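Long-range contacts in LRR receptor-like serine/threonine-protein kinase RGI3 (Arabidopsis thaliana, PDB 5HZ0), which acts as a receptor kinase for RGF peptide hormones that maintain the root stem cell niche, this chain being its extracellular leucine-rich repeat domain: residues G148-E153 with K173-I178; I189-L194 with Y212-S217; N216-S221 with W238-V243. The protein carries 5 engineered substitutions. All coordinates share one frame; numbering follows the deposited sequence.

Contact 1 (G148-E153 with K173-I178); sequences GELPWE and KLPASI
L150 packs against L174, P175 and I178 with one methyl group. CD2 of L150 lies 3.9 Å from CD of P175 and 4.0 Å from CD1 of I178, and meets CD2 of L174 at 4.2 Å. The leucine crosses both P175 and I178 at about a right angle. Its CG stands anti to the backbone N (chi1 -180°), which carries the branch over to the second segment. All four residues are buried, and this is the tightly packed part of the contact. The proline ring also faces the backbone, with CG of P175 3.7 Å from O of L150. Both segments carry the Leu-Pro pair of the plant leucine-rich repeat. They come from the predicted repeats LRR 7 and LRR 8, so here the leucine of one turn is laid on the leucine and proline of the next. Each segment then enters a short 3-10 turn. There W152, an exposed residue, lies across P175, A176 and S177. The side chains of W152 and P175 slide past each other in opposite directions, CE3 of W152 lying 3.6 Å from CB of P175. S177 sits over one face of the indole. Its CB makes a CH-pi contact 4.0 Å from the centroid of the six-membered ring of W152. Its OG turns toward O of W152, but that bond is too short to be trusted. The far side is looser. E149 and K173 are both exposed, and K173 N gives OE1 of E149 only a weak bond of 3.4 Å. NZ of K173 stays 5.5 Å from OE1 of E149.

Contact 2 (I189-L194 with Y212-S217); sequences IYTSLL and YLYQNS
I189-L194 and Y212-S217 run side by side in the same direction, joined by backbone bonds from I189 N to Y212 O (2.9 Å), T191 N to Y214 O (2.9 Å) and S217 N to L194 O (2.7 Å). The side chain of N216 ties the two bends together. Its ND2 donates to I189 O across the contact (3.2 Å) and to L213 O in its own segment (2.7 Å). Its OD1 accepts L194 N at 3.3 Å, well above the carbonyl plane, and more weakly S192 N. The buried amide is thus used at both ends. This is the inward-turned asparagine of the leucine-rich repeat. S192 holds the matching place one repeat earlier and gives its OG to T168 O instead. Y190 and Y214 lie alongside each other and point the same way. In both, CG sits between the backbone N and the carbonyl carbon (chi1 56° and 65°), which sends them out together; their planes are 10° apart. They are slid so far that they barely overlap, with centroids 4.5 Å apart. CB of Y190 rests over the centre of the Y214 ring, and OH of Y214 over one face of Y190, toward the rim. Both hydroxyls bond to the backbone of the bound peptide, in keeping with their place in its recognition motif. Beside them T191 OG1 donates to Q215 OE1 (2.7 Å) in the carbonyl plane. The first segment follows strand 186-188 and the second starts on the last residue of the parallel strand 210-212. Y212 and Y214 reach strand 234-236, while L193 packs on strand 169-172.

Contact 3 (N216-S221 with W238-V243); sequences NSISGS and WQNNLV
I218 and L242 lie side by side and point the same way, with CG2 of I218 3.7 Å from CD2 of L242. Both are buried, and they stack as matching leucine positions of successive repeats. The amide of N240 meets I218 at a slant. Its CG sits beside the backbone N and anti to the carbonyl carbon (chi1 -84°), and this sends OD1 toward the first segment. OD1 of N240 lies 3.4 Å from CB of I218. I218 N gives OD1 of N240 a weak bond at 3.0 Å, and N216 N another weak one. The other end of the amide is used as well: ND2 of N240 donates to L213 O and L237 O. N240 is therefore the recurring asparagine of its repeat, bridging its own bend and the one before it. An alanine at N240 removes the amide, which is likely to leave L213 O, L237 O and I218 N without this partner and the bend after strand 234-236 less firmly fixed. N241 is exposed but still reaches the first segment. Its ND2 comes up to S217 O in a weak bond of 3.1 Å, and its backbone N donates to I218 O (2.7 Å). Further on, V243 N donates to G220 O (2.7 Å), and CB of V243 lies 3.5 Å from that oxygen. From end to end, 216-221 and 239-243 run 23° apart. The first segment belongs to the loop between strands 210-212 and 234-236, and the second to the loop between 234-236 and 258-260. On the near side I218 packs on L213. On the far side L242 packs on L266, and L242 N donates to OD1 of N264 in the following turn.

In the fold
From the N terminus, contact 1 comes first. It closes a loop of 19 residues that holds strands 162-164 and 169-172. Contact 2 opens after it and closes a loop of 17 residues. Contact 3 starts on N216 and S217, where contact 2 ends, and closes a loop of 16 around strand 234-236. None nests within another or crosses it. Each joins one turn of the solenoid to the next. Contacts 1 and 2 meet in the core, where L174 packs on I189, L194 and L213. Contacts 2 and 3 meet through Q215 N and W238 O, a probable hydrogen bond. Y190, Y214 and W238 line the peptide site. Contact 1 does not touch contact 3.

Contact 1 (G148-E153 with K173-I178)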
# COMPACT_ATOMS: atom_id res chain seq x y z
N GLY A 148 19.54 14.42 -18.01
CA GLY A 148 20.45 13.99 -19.05
C GLY A 148 20.72 12.52 -18.91
O GLY A 148 20.28 11.89 -17.95
N GLU A 149 21.41 11.96 -19.90
CA GLU A 149 21.83 10.58 -19.83
C GLU A 149 23.08 10.45 -18.96
O GLU A 149 23.88 11.38 -18.86
CB GLU A 149 22.11 10.04 -21.24
CG GLU A 149 20.87 9.61 -22.00
CD GLU A 149 21.19 8.75 -23.22
OE1 GLU A 149 20.35 7.92 -23.62
OE2 GLU A 149 22.28 8.92 -23.80
N LEU A 150 23.25 9.30 -18.32
CA LEU A 150 24.49 9.04 -17.60
C LEU A 150 25.61 9.01 -18.63
O LEU A 150 25.55 8.24 -19.59
CB LEU A 150 24.40 7.70 -16.84
CG LEU A 150 25.61 7.26 -16.01
CD1 LEU A 150 25.85 8.18 -14.82
CD2 LEU A 150 25.44 5.81 -15.56
N PRO A 151 26.62 9.87 -18.46
CA PRO A 151 27.64 9.97 -19.50
C PRO A 151 28.46 8.70 -19.66
O PRO A 151 28.78 8.01 -18.70
CB PRO A 151 28.53 11.13 -19.01
CG PRO A 151 28.31 11.18 -17.54
CD PRO A 151 26.89 10.76 -17.31
N TRP A 152 28.77 8.41 -20.92
CA TRP A 152 29.58 7.28 -21.31
C TRP A 152 30.88 7.20 -20.48
O TRP A 152 31.31 6.12 -20.03
CB TRP A 152 29.89 7.42 -22.80
CG TRP A 152 30.65 6.31 -23.35
CD1 TRP A 152 32.00 6.26 -23.53
CD2 TRP A 152 30.13 5.06 -23.78
NE1 TRP A 152 32.35 5.04 -24.06
CE2 TRP A 152 31.21 4.28 -24.23
CE3 TRP A 152 28.84 4.51 -23.84
CZ2 TRP A 152 31.06 2.99 -24.72
CZ3 TRP A 152 28.69 3.22 -24.33
CH2 TRP A 152 29.79 2.48 -24.76
N GLU A 153 31.46 8.37 -20.24
CA GLU A 153 32.75 8.45 -19.56
C GLU A 153 32.75 7.86 -18.14
O GLU A 153 33.80 7.68 -17.53
CB GLU A 153 33.24 9.90 -19.52
CG GLU A 153 33.69 10.42 -20.89
CD GLU A 153 32.55 10.78 -21.84
OE1 GLU A 153 31.36 10.73 -21.44
OE2 GLU A 153 32.86 11.12 -23.00
N LYS A 173 19.09 5.33 -21.77
CA LYS A 173 19.59 4.02 -21.39
C LYS A 173 20.94 4.13 -20.67
O LYS A 173 21.75 5.00 -20.98
CB LYS A 173 19.72 3.12 -22.63
CG LYS A 173 20.70 3.62 -23.66
CD LYS A 173 20.86 2.63 -24.81
CE LYS A 173 20.12 3.10 -26.03
NZ LYS A 173 18.66 3.18 -25.78
N LEU A 174 21.17 3.27 -19.69
CA LEU A 174 22.47 3.22 -19.04
C LEU A 174 23.47 2.78 -20.09
O LEU A 174 23.22 1.83 -20.81
CB LEU A 174 22.47 2.21 -17.90
CG LEU A 174 21.50 2.46 -16.75
CD1 LEU A 174 21.58 1.32 -15.78
CD2 LEU A 174 21.84 3.77 -16.08
N PRO A 175 24.61 3.48 -20.16
CA PRO A 175 25.60 3.21 -21.21
C PRO A 175 26.25 1.85 -21.05
O PRO A 175 26.40 1.37 -19.92
CB PRO A 175 26.64 4.31 -20.99
CG PRO A 175 26.54 4.63 -19.53
CD PRO A 175 25.08 4.49 -19.20
N ALA A 176 26.66 1.23 -22.15
CA ALA A 176 27.35 -0.05 -22.14
C ALA A 176 28.67 0.09 -21.37
O ALA A 176 29.23 -0.88 -20.85
CB ALA A 176 27.59 -0.53 -23.57
N SER A 177 29.11 1.35 -21.26
CA SER A 177 30.26 1.76 -20.46
C SER A 177 30.23 1.17 -19.06
O SER A 177 31.27 0.90 -18.47
CB SER A 177 30.18 3.27 -20.28
OG SER A 177 31.01 3.94 -21.19
N ILE A 178 29.03 1.00 -18.52
CA ILE A 178 28.85 0.53 -17.16
C ILE A 178 29.57 -0.80 -16.93
O ILE A 178 30.06 -1.04 -15.84
CB ILE A 178 27.36 0.47 -16.75
CG1 ILE A 178 27.20 1.00 -15.33
CG2 ILE A 178 26.76 -0.93 -16.90
CD1 ILE A 178 27.56 2.46 -15.21

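Contact 2 (I189-L194 with Y212-S217)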
# COMPACT_ATOMS: atom_id res chain seq x y z
N ILE A 189 20.01 3.73 -9.00
CA ILE A 189 19.36 4.79 -9.74
C ILE A 189 17.89 4.43 -9.85
O ILE A 189 17.46 3.89 -10.87
CB ILE A 189 19.98 4.87 -11.15
CG1 ILE A 189 21.51 4.63 -11.06
CG2 ILE A 189 19.67 6.21 -11.82
CD1 ILE A 189 22.27 4.77 -12.37
N TYR A 190 17.11 4.92 -8.90
CA TYR A 190 15.73 4.49 -8.76
C TYR A 190 14.84 5.70 -8.56
O TYR A 190 15.29 6.73 -8.03
CB TYR A 190 15.55 3.48 -7.61
CG TYR A 190 16.03 3.94 -6.25
CD1 TYR A 190 15.24 4.74 -5.45
CD2 TYR A 190 17.27 3.53 -5.74
CE1 TYR A 190 15.67 5.15 -4.20
CE2 TYR A 190 17.71 3.93 -4.49
CZ TYR A 190 16.91 4.75 -3.73
OH TYR A 190 17.35 5.16 -2.49
N THR A 191 13.58 5.58 -8.99
CA THR A 191 12.65 6.70 -8.97
C THR A 191 13.25 7.84 -9.79
O THR A 191 13.43 8.96 -9.30
CB THR A 191 12.32 7.11 -7.54
OG1 THR A 191 12.19 5.93 -6.72
CG2 THR A 191 11.03 7.93 -7.48
N SER A 192 13.60 7.51 -11.02
CA SER A 192 14.21 8.44 -11.97
C SER A 192 13.50 8.34 -13.32
O SER A 192 12.36 7.85 -13.40
CB SER A 192 15.71 8.18 -12.12
OG SER A 192 16.44 8.77 -11.05
N LEU A 193 14.11 8.92 -14.34
CA LEU A 193 13.57 8.93 -15.71
C LEU A 193 14.13 7.92 -16.73
O LEU A 193 13.89 8.07 -17.92
CB LEU A 193 13.53 10.35 -16.29
CG LEU A 193 12.65 11.28 -15.45
CD1 LEU A 193 12.53 12.67 -16.08
CD2 LEU A 193 11.27 10.68 -15.21
N LEU A 194 14.93 6.96 -16.29
CA LEU A 194 15.53 5.98 -17.22
C LEU A 194 14.55 5.22 -18.13
O LEU A 194 13.46 4.84 -17.72
CB LEU A 194 16.33 4.94 -16.45
CG LEU A 194 17.51 5.40 -15.61
CD1 LEU A 194 18.03 4.20 -14.83
CD2 LEU A 194 18.61 6.01 -16.49
N TYR A 212 19.65 -1.49 -8.06
CA TYR A 212 18.35 -0.86 -7.83
C TYR A 212 18.06 0.08 -8.97
O TYR A 212 18.59 1.19 -9.02
CB TYR A 212 18.34 -0.04 -6.53
CG TYR A 212 18.93 -0.73 -5.30
CD1 TYR A 212 18.84 -2.11 -5.12
CD2 TYR A 212 19.57 0.00 -4.31
CE1 TYR A 212 19.38 -2.73 -4.02
CE2 TYR A 212 20.12 -0.60 -3.20
CZ TYR A 212 20.01 -1.97 -3.06
OH TYR A 212 20.56 -2.57 -1.96
N LEU A 213 17.24 -0.40 -9.91
CA LEU A 213 16.68 0.37 -11.01
C LEU A 213 15.17 0.64 -10.92
O LEU A 213 14.54 0.93 -11.93
CB LEU A 213 17.08 -0.25 -12.35
CG LEU A 213 18.60 -0.33 -12.44
CD1 LEU A 213 19.06 -1.06 -13.68
CD2 LEU A 213 19.21 1.08 -12.35
N TYR A 214 14.56 0.39 -9.77
CA TYR A 214 13.10 0.46 -9.71
C TYR A 214 12.49 1.85 -9.98
O TYR A 214 13.17 2.88 -9.90
CB TYR A 214 12.57 -0.13 -8.40
CG TYR A 214 12.96 0.61 -7.14
CD1 TYR A 214 14.15 0.31 -6.47
CD2 TYR A 214 12.13 1.57 -6.59
CE1 TYR A 214 14.49 0.98 -5.30
CE2 TYR A 214 12.46 2.23 -5.43
CZ TYR A 214 13.64 1.93 -4.79
OH TYR A 214 13.95 2.60 -3.64
N GLN A 215 11.21 1.86 -10.35
CA GLN A 215 10.48 3.10 -10.66
C GLN A 215 11.11 3.97 -11.76
O GLN A 215 11.35 5.16 -11.58
CB GLN A 215 10.25 3.91 -9.39
CG GLN A 215 9.25 3.25 -8.48
CD GLN A 215 8.88 4.11 -7.31
OE1 GLN A 215 9.75 4.72 -6.69
NE2 GLN A 215 7.59 4.19 -7.01
N ASN A 216 11.38 3.35 -12.89
CA ASN A 216 11.80 4.05 -14.09
C ASN A 216 10.91 3.52 -15.20
O ASN A 216 9.87 2.93 -14.92
CB ASN A 216 13.26 3.79 -14.43
CG ASN A 216 14.20 4.38 -13.40
OD1 ASN A 216 14.43 5.58 -13.39
ND2 ASN A 216 14.75 3.53 -12.53
N SER A 217 11.25 3.84 -16.44
CA SER A 217 10.58 3.31 -17.62
C SER A 217 11.30 2.21 -18.38
O SER A 217 10.98 1.95 -19.53
CB SER A 217 10.04 4.43 -18.51
OG SER A 217 9.08 5.16 -17.77

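Contact 3 (N216-S221 with W238-V243)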
# COMPACT_ATOMS: atom_id res chain seq x y z
N ASN A 216 11.38 3.35 -12.89
CA ASN A 216 11.80 4.05 -14.09
C ASN A 216 10.91 3.52 -15.20
O ASN A 216 9.87 2.93 -14.92
CB ASN A 216 13.26 3.79 -14.43
CG ASN A 216 14.20 4.38 -13.40
OD1 ASN A 216 14.43 5.58 -13.39
ND2 ASN A 216 14.75 3.53 -12.53
N SER A 217 11.25 3.84 -16.44
CA SER A 217 10.58 3.31 -17.62
C SER A 217 11.30 2.21 -18.38
O SER A 217 10.98 1.95 -19.53
CB SER A 217 10.04 4.43 -18.51
OG SER A 217 9.08 5.16 -17.77
N ILE A 218 12.33 1.64 -17.77
CA ILE A 218 13.18 0.66 -18.45
C ILE A 218 12.38 -0.41 -19.16
O ILE A 218 11.40 -0.95 -18.64
CB ILE A 218 14.14 -0.03 -17.45
CG1 ILE A 218 15.15 0.99 -16.89
CG2 ILE A 218 14.86 -1.21 -18.10
CD1 ILE A 218 16.04 0.42 -15.79
N SER A 219 12.80 -0.71 -20.38
CA SER A 219 12.05 -1.58 -21.27
C SER A 219 12.98 -2.68 -21.69
O SER A 219 14.08 -2.79 -21.16
CB SER A 219 11.59 -0.80 -22.51
OG SER A 219 12.71 -0.50 -23.34
N GLY A 220 12.56 -3.49 -22.65
CA GLY A 220 13.37 -4.62 -23.05
C GLY A 220 13.21 -5.73 -22.01
O GLY A 220 12.29 -5.69 -21.20
N SER A 221 14.10 -6.71 -22.03
CA SER A 221 14.05 -7.76 -21.04
C SER A 221 15.25 -7.72 -20.07
O SER A 221 16.17 -6.91 -20.26
CB SER A 221 14.02 -9.11 -21.75
OG SER A 221 14.95 -9.14 -22.80
N TRP A 238 11.71 -3.37 -9.78
CA TRP A 238 10.27 -3.14 -9.73
C TRP A 238 9.74 -1.80 -10.31
O TRP A 238 10.30 -0.75 -10.11
CB TRP A 238 9.63 -3.43 -8.33
CG TRP A 238 10.05 -2.55 -7.20
CD1 TRP A 238 11.15 -2.69 -6.46
CD2 TRP A 238 9.39 -1.41 -6.69
NE1 TRP A 238 11.23 -1.74 -5.54
CE2 TRP A 238 10.14 -0.95 -5.63
CE3 TRP A 238 8.21 -0.73 -7.02
CZ2 TRP A 238 9.80 0.17 -4.90
CZ3 TRP A 238 7.86 0.33 -6.28
CH2 TRP A 238 8.64 0.79 -5.24
N GLN A 239 8.58 -1.90 -10.94
CA GLN A 239 7.90 -0.80 -11.60
C GLN A 239 8.59 -0.12 -12.79
O GLN A 239 8.97 0.97 -12.75
CB GLN A 239 7.46 0.19 -10.56
CG GLN A 239 6.55 1.17 -11.04
CD GLN A 239 5.96 1.99 -9.98
OE1 GLN A 239 5.29 1.49 -9.11
NE2 GLN A 239 6.15 3.25 -10.08
N ASN A 240 8.75 -0.91 -13.82
CA ASN A 240 9.39 -0.61 -15.07
C ASN A 240 8.56 -1.24 -16.18
O ASN A 240 7.52 -1.69 -15.93
CB ASN A 240 10.83 -1.13 -15.05
CG ASN A 240 11.78 -0.17 -14.42
OD1 ASN A 240 12.02 0.81 -14.95
ND2 ASN A 240 12.30 -0.48 -13.30
N ASN A 241 9.01 -1.20 -17.42
CA ASN A 241 8.35 -1.83 -18.57
C ASN A 241 8.90 -3.17 -19.00
O ASN A 241 8.71 -3.57 -20.14
CB ASN A 241 8.18 -0.84 -19.72
CG ASN A 241 7.39 0.37 -19.30
OD1 ASN A 241 6.35 0.24 -18.66
ND2 ASN A 241 7.90 1.55 -19.60
N LEU A 242 9.70 -3.79 -18.13
CA LEU A 242 10.41 -5.02 -18.48
C LEU A 242 9.52 -6.12 -19.07
O LEU A 242 8.39 -6.35 -18.64
CB LEU A 242 11.21 -5.55 -17.29
CG LEU A 242 12.31 -4.62 -16.76
CD1 LEU A 242 12.74 -5.04 -15.35
CD2 LEU A 242 13.50 -4.59 -17.71
N VAL A 243 10.09 -6.80 -20.06
CA VAL A 243 9.36 -7.68 -20.96
C VAL A 243 10.11 -9.01 -21.04
O VAL A 243 11.24 -9.09 -20.59
CB VAL A 243 9.24 -6.96 -22.34
CG1 VAL A 243 9.78 -7.80 -23.50
CG2 VAL A 243 7.83 -6.47 -22.55